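Local structure of thermotoga maritima TmcAL (5Y0S) at residues V99-E104 and F188-R193; H17-T22 and K192-E197. The protein belongs to the HIGH nucleotidyl transferase family of the HUP clan, whose members share a Rossmann-like core of parallel strands flanked by helices. All blocks are in the same frame, centred on the assembly; numbering follows the deposited sequence.

Overall arrangement
The chain lays down strand 3-8, then helix 15-28, which supplies residues 17-22, and after further strands reaches strand 98-103. Contact 1 closes the loop from there to strand 187-192, an 84-residue separation made mostly of helix, by pairing the two strands in parallel. Contact 2 closes a longer excursion, its ends 170 residues apart, returning the segment just after strand 187-192 to helix 15-28, and the whole of the shorter loop falls within its span. Both use Lys192 and Arg193, and their centres lie about 10 Å apart. Ile191 CD1 packs 3.5 Å from His20 O, which brings strand 187-192 itself against helix 15-28.

Contact 1: residues V99-E104 and F188-R193; sequences VVFGSE and FHTIKR
Val99 O is approached by three groups of residues 188-193. His189 N hydrogen-bonds to it at 2.8 Å, nearly in line with the C=O bond; Phe188 CA adds a CA-H...O contact; and His189 CD2, at 3.4 Å, brings the edge of its imidazole to the oxygen, which lies in the ring plane. The neighbouring ring atom, NE2, is hydrogen-bonded to Asp98 OD2, which helps to hold the imidazole at this edge. His189 O in turn accepts from Phe101 N at 3.0 Å and lies over one face of the Phe101 ring, offset toward the rim. Ile191 N to Phe101 O and Arg193 N to Ser103 O (2.9 Å) continue this alternation, although Ser103 N to Ile191 O is bent to 121° and weak. Such alternation defines parallel pairing, here placing strand 187-192 beside strand 98-103 in the Rossmann-like sheet, with the axes twisted by 38°. On the face toward helices 108-120 and 167-182, Phe101 has CG between its backbone N and carbonyl carbon (chi1 58°); its CE2 meets Thr190 CG2 at 3.5 Å, and Phe188 CD2 comes to its edge. Val99 CG1 packs 3.7 Å from Phe188 CE2. Toward helix 15-28, Val100 CG1 touches Ile191 CG2 at 3.8 Å.

Contact 2: residues H17-T22 and K192-E197; sequences HLYHLT and KRVGAE
Within residues 17-22, Tyr19 and His20 make the contact with residues 192-194. The helix begins within the family's HxGH signature, whose histidines are His14 and His17, so this contact joins this helix of the Rossmann-like core to the loop at the sheet edge. Ahead of the touching pair, Leu18 O takes two bonds from the next turn, one from Thr22 N and one from Thr22 OG1 at 2.8 Å, the hydroxyl sitting above the carbonyl plane.

Tyr19 reaches Val194 with one corner of its ring: CE2 lies 3.5 Å from CG2, and CG1 comes equally near, so both methyls of the valine rest against the same ring carbon. Phe207 touches both side chains, completing the small apolar cluster. Tyr19 also turns back on its neighbour, with CD2 3.6 Å above the imidazole plane of His20, over the ring centre.

His20 makes the polar link. With CG anti to the carbonyl carbon (chi1 -67°), the ring extends toward the loop and meets its backbone with the edge. Val194 N donates to NE2 at 3.1 Å and 165°, close to the ring plane, while ND1 is hydrogen-bonded to Gly16 O one turn back; both nitrogens are engaged, which should restrain the ring's rotation. Lys192 O also lies at this edge, but at 3.4 Å from NE2 its bond is weak, and it would need a proton on the nitrogen that accepts from Val194. On the other flank His20 CE1 approaches Val194 O at 3.3 Å.

Between Lys192 and Val194, Arg193 turns its side chain the other way, and, though poorly ordered, its NH2 donates to Ala196 O at 2.9 Å and 158°, in the carbonyl plane.

Contact 1: residues V99-E104 and F188-R193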
loop_
_atom_site.group_PDB
_atom_site.type_symbol
_atom_site.label_atom_id
_atom_site.label_comp_id
_atom_site.label_asym_id
_atom_site.label_seq_id
_atom_site.Cartn_x
_atom_site.Cartn_y
_atom_site.Cartn_z
ATOM N N VAL A 99 -11.756 11.693 36.618
ATOM C CA VAL A 99 -11.896 10.667 35.607
ATOM C C VAL A 99 -12.430 9.366 36.228
ATOM O O VAL A 99 -11.961 8.911 37.283
ATOM C CB VAL A 99 -10.540 10.424 34.875
ATOM C CG1 VAL A 99 -10.556 9.125 34.082
ATOM C CG2 VAL A 99 -10.209 11.617 33.976
ATOM N N VAL A 100 -13.447 8.795 35.592
ATOM C CA VAL A 100 -14.003 7.504 36.014
ATOM C C VAL A 100 -13.664 6.458 34.961
ATOM O O VAL A 100 -13.884 6.687 33.775
ATOM C CB VAL A 100 -15.530 7.585 36.194
ATOM C CG1 VAL A 100 -16.137 6.212 36.458
ATOM C CG2 VAL A 100 -15.887 8.567 37.299
ATOM N N PHE A 101 -13.121 5.315 35.364
ATOM C CA PHE A 101 -12.928 4.251 34.385
ATOM C C PHE A 101 -13.528 2.933 34.904
ATOM O O PHE A 101 -13.618 2.715 36.116
ATOM C CB PHE A 101 -11.430 4.099 34.024
ATOM C CG PHE A 101 -10.531 3.796 35.199
ATOM C CD1 PHE A 101 -9.794 4.808 35.811
ATOM C CD2 PHE A 101 -10.396 2.504 35.665
ATOM C CE1 PHE A 101 -8.957 4.528 36.877
ATOM C CE2 PHE A 101 -9.559 2.213 36.737
ATOM C CZ PHE A 101 -8.843 3.233 37.346
ATOM N N GLY A 102 -13.979 2.077 33.987
ATOM C CA GLY A 102 -14.512 0.779 34.361
ATOM C C GLY A 102 -13.385 -0.132 34.838
ATOM O O GLY A 102 -12.244 0.001 34.389
ATOM N N SER A 103 -13.709 -1.057 35.739
ATOM C CA SER A 103 -12.705 -1.835 36.456
ATOM C C SER A 103 -13.247 -3.201 36.896
ATOM O O SER A 103 -14.416 -3.309 37.267
ATOM C CB SER A 103 -12.243 -1.016 37.665
ATOM O OG SER A 103 -11.520 -1.777 38.595
ATOM N N GLU A 104 -12.415 -4.240 36.885
ATOM C CA GLU A 104 -12.878 -5.537 37.377
ATOM C C GLU A 104 -12.805 -5.591 38.886
ATOM O O GLU A 104 -13.672 -6.174 39.535
ATOM C CB GLU A 104 -12.080 -6.709 36.780
ATOM C CG GLU A 104 -12.367 -6.982 35.306
ATOM C CD GLU A 104 -11.482 -6.159 34.375
ATOM O OE1 GLU A 104 -10.719 -5.302 34.884
ATOM O OE2 GLU A 104 -11.533 -6.382 33.140
ATOM N N PHE A 188 -8.938 10.171 40.172
ATOM C CA PHE A 188 -9.366 8.967 39.452
ATOM C C PHE A 188 -10.310 8.104 40.278
ATOM O O PHE A 188 -10.127 7.950 41.485
ATOM C CB PHE A 188 -8.144 8.148 39.015
ATOM C CG PHE A 188 -7.415 8.743 37.847
ATOM C CD1 PHE A 188 -6.407 9.676 38.045
ATOM C CD2 PHE A 188 -7.751 8.381 36.549
ATOM C CE1 PHE A 188 -5.748 10.240 36.963
ATOM C CE2 PHE A 188 -7.087 8.928 35.458
ATOM C CZ PHE A 188 -6.090 9.864 35.662
ATOM N N HIS A 189 -11.332 7.559 39.622
ATOM C CA HIS A 189 -12.336 6.732 40.293
ATOM C C HIS A 189 -12.587 5.476 39.464
ATOM O O HIS A 189 -12.476 5.520 38.240
ATOM C CB HIS A 189 -13.672 7.465 40.474
ATOM C CG HIS A 189 -13.554 8.893 40.911
ATOM N ND1 HIS A 189 -14.000 9.332 42.140
ATOM C CD2 HIS A 189 -13.088 9.991 40.266
ATOM C CE1 HIS A 189 -13.791 10.633 42.242
ATOM N NE2 HIS A 189 -13.232 11.055 41.122
ATOM N N THR A 190 -12.935 4.369 40.121
ATOM C CA THR A 190 -13.346 3.171 39.414
ATOM C C THR A 190 -14.840 2.960 39.616
ATOM O O THR A 190 -15.417 3.388 40.624
ATOM C CB THR A 190 -12.600 1.864 39.882
ATOM O OG1 THR A 190 -13.045 1.479 41.193
ATOM C CG2 THR A 190 -11.112 2.036 39.905
ATOM N N ILE A 191 -15.463 2.319 38.636
ATOM C CA ILE A 191 -16.757 1.700 38.827
ATOM C C ILE A 191 -16.622 0.269 38.327
ATOM O O ILE A 191 -15.778 -0.023 37.471
ATOM C CB ILE A 191 -17.885 2.443 38.086
ATOM C CG1 ILE A 191 -17.557 2.549 36.590
ATOM C CG2 ILE A 191 -18.079 3.815 38.697
ATOM C CD1 ILE A 191 -18.685 3.166 35.736
ATOM N N LYS A 192 -17.428 -0.625 38.879
ATOM C CA LYS A 192 -17.335 -2.033 38.538
ATOM C C LYS A 192 -17.936 -2.260 37.156
ATOM O O LYS A 192 -19.096 -1.896 36.897
ATOM C CB LYS A 192 -18.051 -2.894 39.595
ATOM C CG LYS A 192 -18.084 -4.394 39.307
ATOM C CD LYS A 192 -16.846 -5.087 39.852
ATOM C CE LYS A 192 -16.933 -6.603 39.730
ATOM N NZ LYS A 192 -16.646 -7.057 38.342
ATOM N N ARG A 193 -17.138 -2.849 36.271
ATOM C CA ARG A 193 -17.628 -3.261 34.963
ATOM C C ARG A 193 -18.666 -4.355 35.113
ATOM O O ARG A 193 -18.398 -5.380 35.732
ATOM C CB ARG A 193 -16.488 -3.766 34.078
ATOM C CG ARG A 193 -16.973 -4.419 32.795
ATOM C CD ARG A 193 -15.864 -5.182 32.086
ATOM N NE ARG A 193 -16.242 -5.528 30.718
ATOM C CZ ARG A 193 -16.017 -4.752 29.659
ATOM N NH1 ARG A 193 -15.406 -3.581 29.810
ATOM N NH2 ARG A 193 -16.400 -5.150 28.450
#

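Contact 2: residues H17-T22 and K192-E197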
loop_
_atom_site.group_PDB
_atom_site.type_symbol
_atom_site.label_atom_id
_atom_site.label_comp_id
_atom_site.label_asym_id
_atom_site.label_seq_id
_atom_site.Cartn_x
_atom_site.Cartn_y
_atom_site.Cartn_z
ATOM N N HIS A 17 -22.366 0.727 27.632
ATOM C CA HIS A 17 -21.739 2.048 27.648
ATOM C C HIS A 17 -22.644 3.129 28.261
ATOM O O HIS A 17 -22.158 4.043 28.914
ATOM C CB HIS A 17 -21.352 2.478 26.236
ATOM C CG HIS A 17 -20.266 1.652 25.626
ATOM N ND1 HIS A 17 -20.377 1.097 24.367
ATOM C CD2 HIS A 17 -19.044 1.299 26.090
ATOM C CE1 HIS A 17 -19.275 0.419 24.091
ATOM N NE2 HIS A 17 -18.449 0.529 25.116
ATOM N N LEU A 18 -23.950 3.048 28.016
ATOM C CA LEU A 18 -24.863 4.052 28.548
ATOM C C LEU A 18 -24.945 3.924 30.085
ATOM O O LEU A 18 -24.809 4.906 30.816
ATOM C CB LEU A 18 -26.249 3.904 27.924
ATOM C CG LEU A 18 -27.306 4.822 28.552
ATOM C CD1 LEU A 18 -26.870 6.281 28.431
ATOM C CD2 LEU A 18 -28.669 4.610 27.917
ATOM N N TYR A 19 -25.148 2.689 30.536
ATOM C CA TYR A 19 -25.097 2.277 31.948
ATOM C C TYR A 19 -23.884 2.887 32.685
ATOM O O TYR A 19 -24.045 3.624 33.648
ATOM C CB TYR A 19 -25.067 0.742 31.993
ATOM C CG TYR A 19 -25.044 0.049 33.349
ATOM C CD1 TYR A 19 -26.181 -0.024 34.148
ATOM C CD2 TYR A 19 -23.891 -0.599 33.790
ATOM C CE1 TYR A 19 -26.156 -0.687 35.382
ATOM C CE2 TYR A 19 -23.857 -1.267 35.010
ATOM C CZ TYR A 19 -24.988 -1.305 35.802
ATOM O OH TYR A 19 -24.939 -1.975 37.002
ATOM N N HIS A 20 -22.676 2.574 32.233
ATOM C CA HIS A 20 -21.472 3.034 32.914
ATOM C C HIS A 20 -21.258 4.541 32.789
ATOM O O HIS A 20 -20.801 5.185 33.733
ATOM C CB HIS A 20 -20.242 2.249 32.402
ATOM C CG HIS A 20 -20.279 0.791 32.775
ATOM N ND1 HIS A 20 -20.625 -0.204 31.881
ATOM C CD2 HIS A 20 -20.059 0.168 33.958
ATOM C CE1 HIS A 20 -20.595 -1.375 32.493
ATOM N NE2 HIS A 20 -20.258 -1.176 33.755
ATOM N N LEU A 21 -21.604 5.117 31.646
ATOM C CA LEU A 21 -21.463 6.561 31.486
ATOM C C LEU A 21 -22.394 7.292 32.435
ATOM O O LEU A 21 -22.006 8.279 33.054
ATOM C CB LEU A 21 -21.754 6.996 30.047
ATOM C CG LEU A 21 -21.654 8.502 29.763
ATOM C CD1 LEU A 21 -20.268 9.030 30.108
ATOM C CD2 LEU A 21 -21.967 8.802 28.285
ATOM N N THR A 22 -23.622 6.796 32.554
ATOM C CA THR A 22 -24.601 7.442 33.416
ATOM C C THR A 22 -24.182 7.355 34.875
ATOM O O THR A 22 -24.305 8.318 35.616
ATOM C CB THR A 22 -26.003 6.820 33.243
ATOM O OG1 THR A 22 -26.409 6.962 31.873
ATOM C CG2 THR A 22 -27.007 7.513 34.129
ATOM N N LYS A 192 -17.428 -0.625 38.879
ATOM C CA LYS A 192 -17.335 -2.033 38.538
ATOM C C LYS A 192 -17.936 -2.260 37.156
ATOM O O LYS A 192 -19.096 -1.896 36.897
ATOM C CB LYS A 192 -18.051 -2.894 39.595
ATOM C CG LYS A 192 -18.084 -4.394 39.307
ATOM C CD LYS A 192 -16.846 -5.087 39.852
ATOM C CE LYS A 192 -16.933 -6.603 39.730
ATOM N NZ LYS A 192 -16.646 -7.057 38.342
ATOM N N ARG A 193 -17.138 -2.849 36.271
ATOM C CA ARG A 193 -17.628 -3.261 34.963
ATOM C C ARG A 193 -18.666 -4.355 35.113
ATOM O O ARG A 193 -18.398 -5.380 35.732
ATOM C CB ARG A 193 -16.488 -3.766 34.078
ATOM C CG ARG A 193 -16.973 -4.419 32.795
ATOM C CD ARG A 193 -15.864 -5.182 32.086
ATOM N NE ARG A 193 -16.242 -5.528 30.718
ATOM C CZ ARG A 193 -16.017 -4.752 29.659
ATOM N NH1 ARG A 193 -15.406 -3.581 29.810
ATOM N NH2 ARG A 193 -16.400 -5.150 28.450
ATOM N N VAL A 194 -19.845 -4.154 34.541
ATOM C CA VAL A 194 -20.805 -5.243 34.486
ATOM C C VAL A 194 -21.181 -5.507 33.029
ATOM O O VAL A 194 -21.184 -4.600 32.199
ATOM C CB VAL A 194 -22.058 -4.959 35.360
ATOM C CG1 VAL A 194 -21.795 -3.812 36.327
ATOM C CG2 VAL A 194 -23.280 -4.695 34.513
ATOM N N GLY A 195 -21.465 -6.766 32.723
ATOM C CA GLY A 195 -21.674 -7.186 31.355
ATOM C C GLY A 195 -20.470 -7.962 30.861
ATOM O O GLY A 195 -19.467 -8.086 31.567
ATOM N N ALA A 196 -20.562 -8.477 29.643
ATOM C CA ALA A 196 -19.535 -9.359 29.111
ATOM C C ALA A 196 -18.184 -8.665 28.980
ATOM O O ALA A 196 -18.105 -7.467 28.692
ATOM C CB ALA A 196 -19.966 -9.919 27.767
ATOM N N GLU A 197 -17.124 -9.436 29.196
ATOM C CA GLU A 197 -15.764 -8.937 29.053
ATOM C C GLU A 197 -15.447 -8.661 27.589
ATOM O O GLU A 197 -16.093 -9.204 26.694
ATOM C CB GLU A 197 -14.768 -9.935 29.643
ATOM C CG GLU A 197 -14.850 -10.037 31.160
ATOM C CD GLU A 197 -14.173 -11.276 31.700
ATOM O OE1 GLU A 197 -14.329 -12.353 31.081
ATOM O OE2 GLU A 197 -13.488 -11.173 32.741
#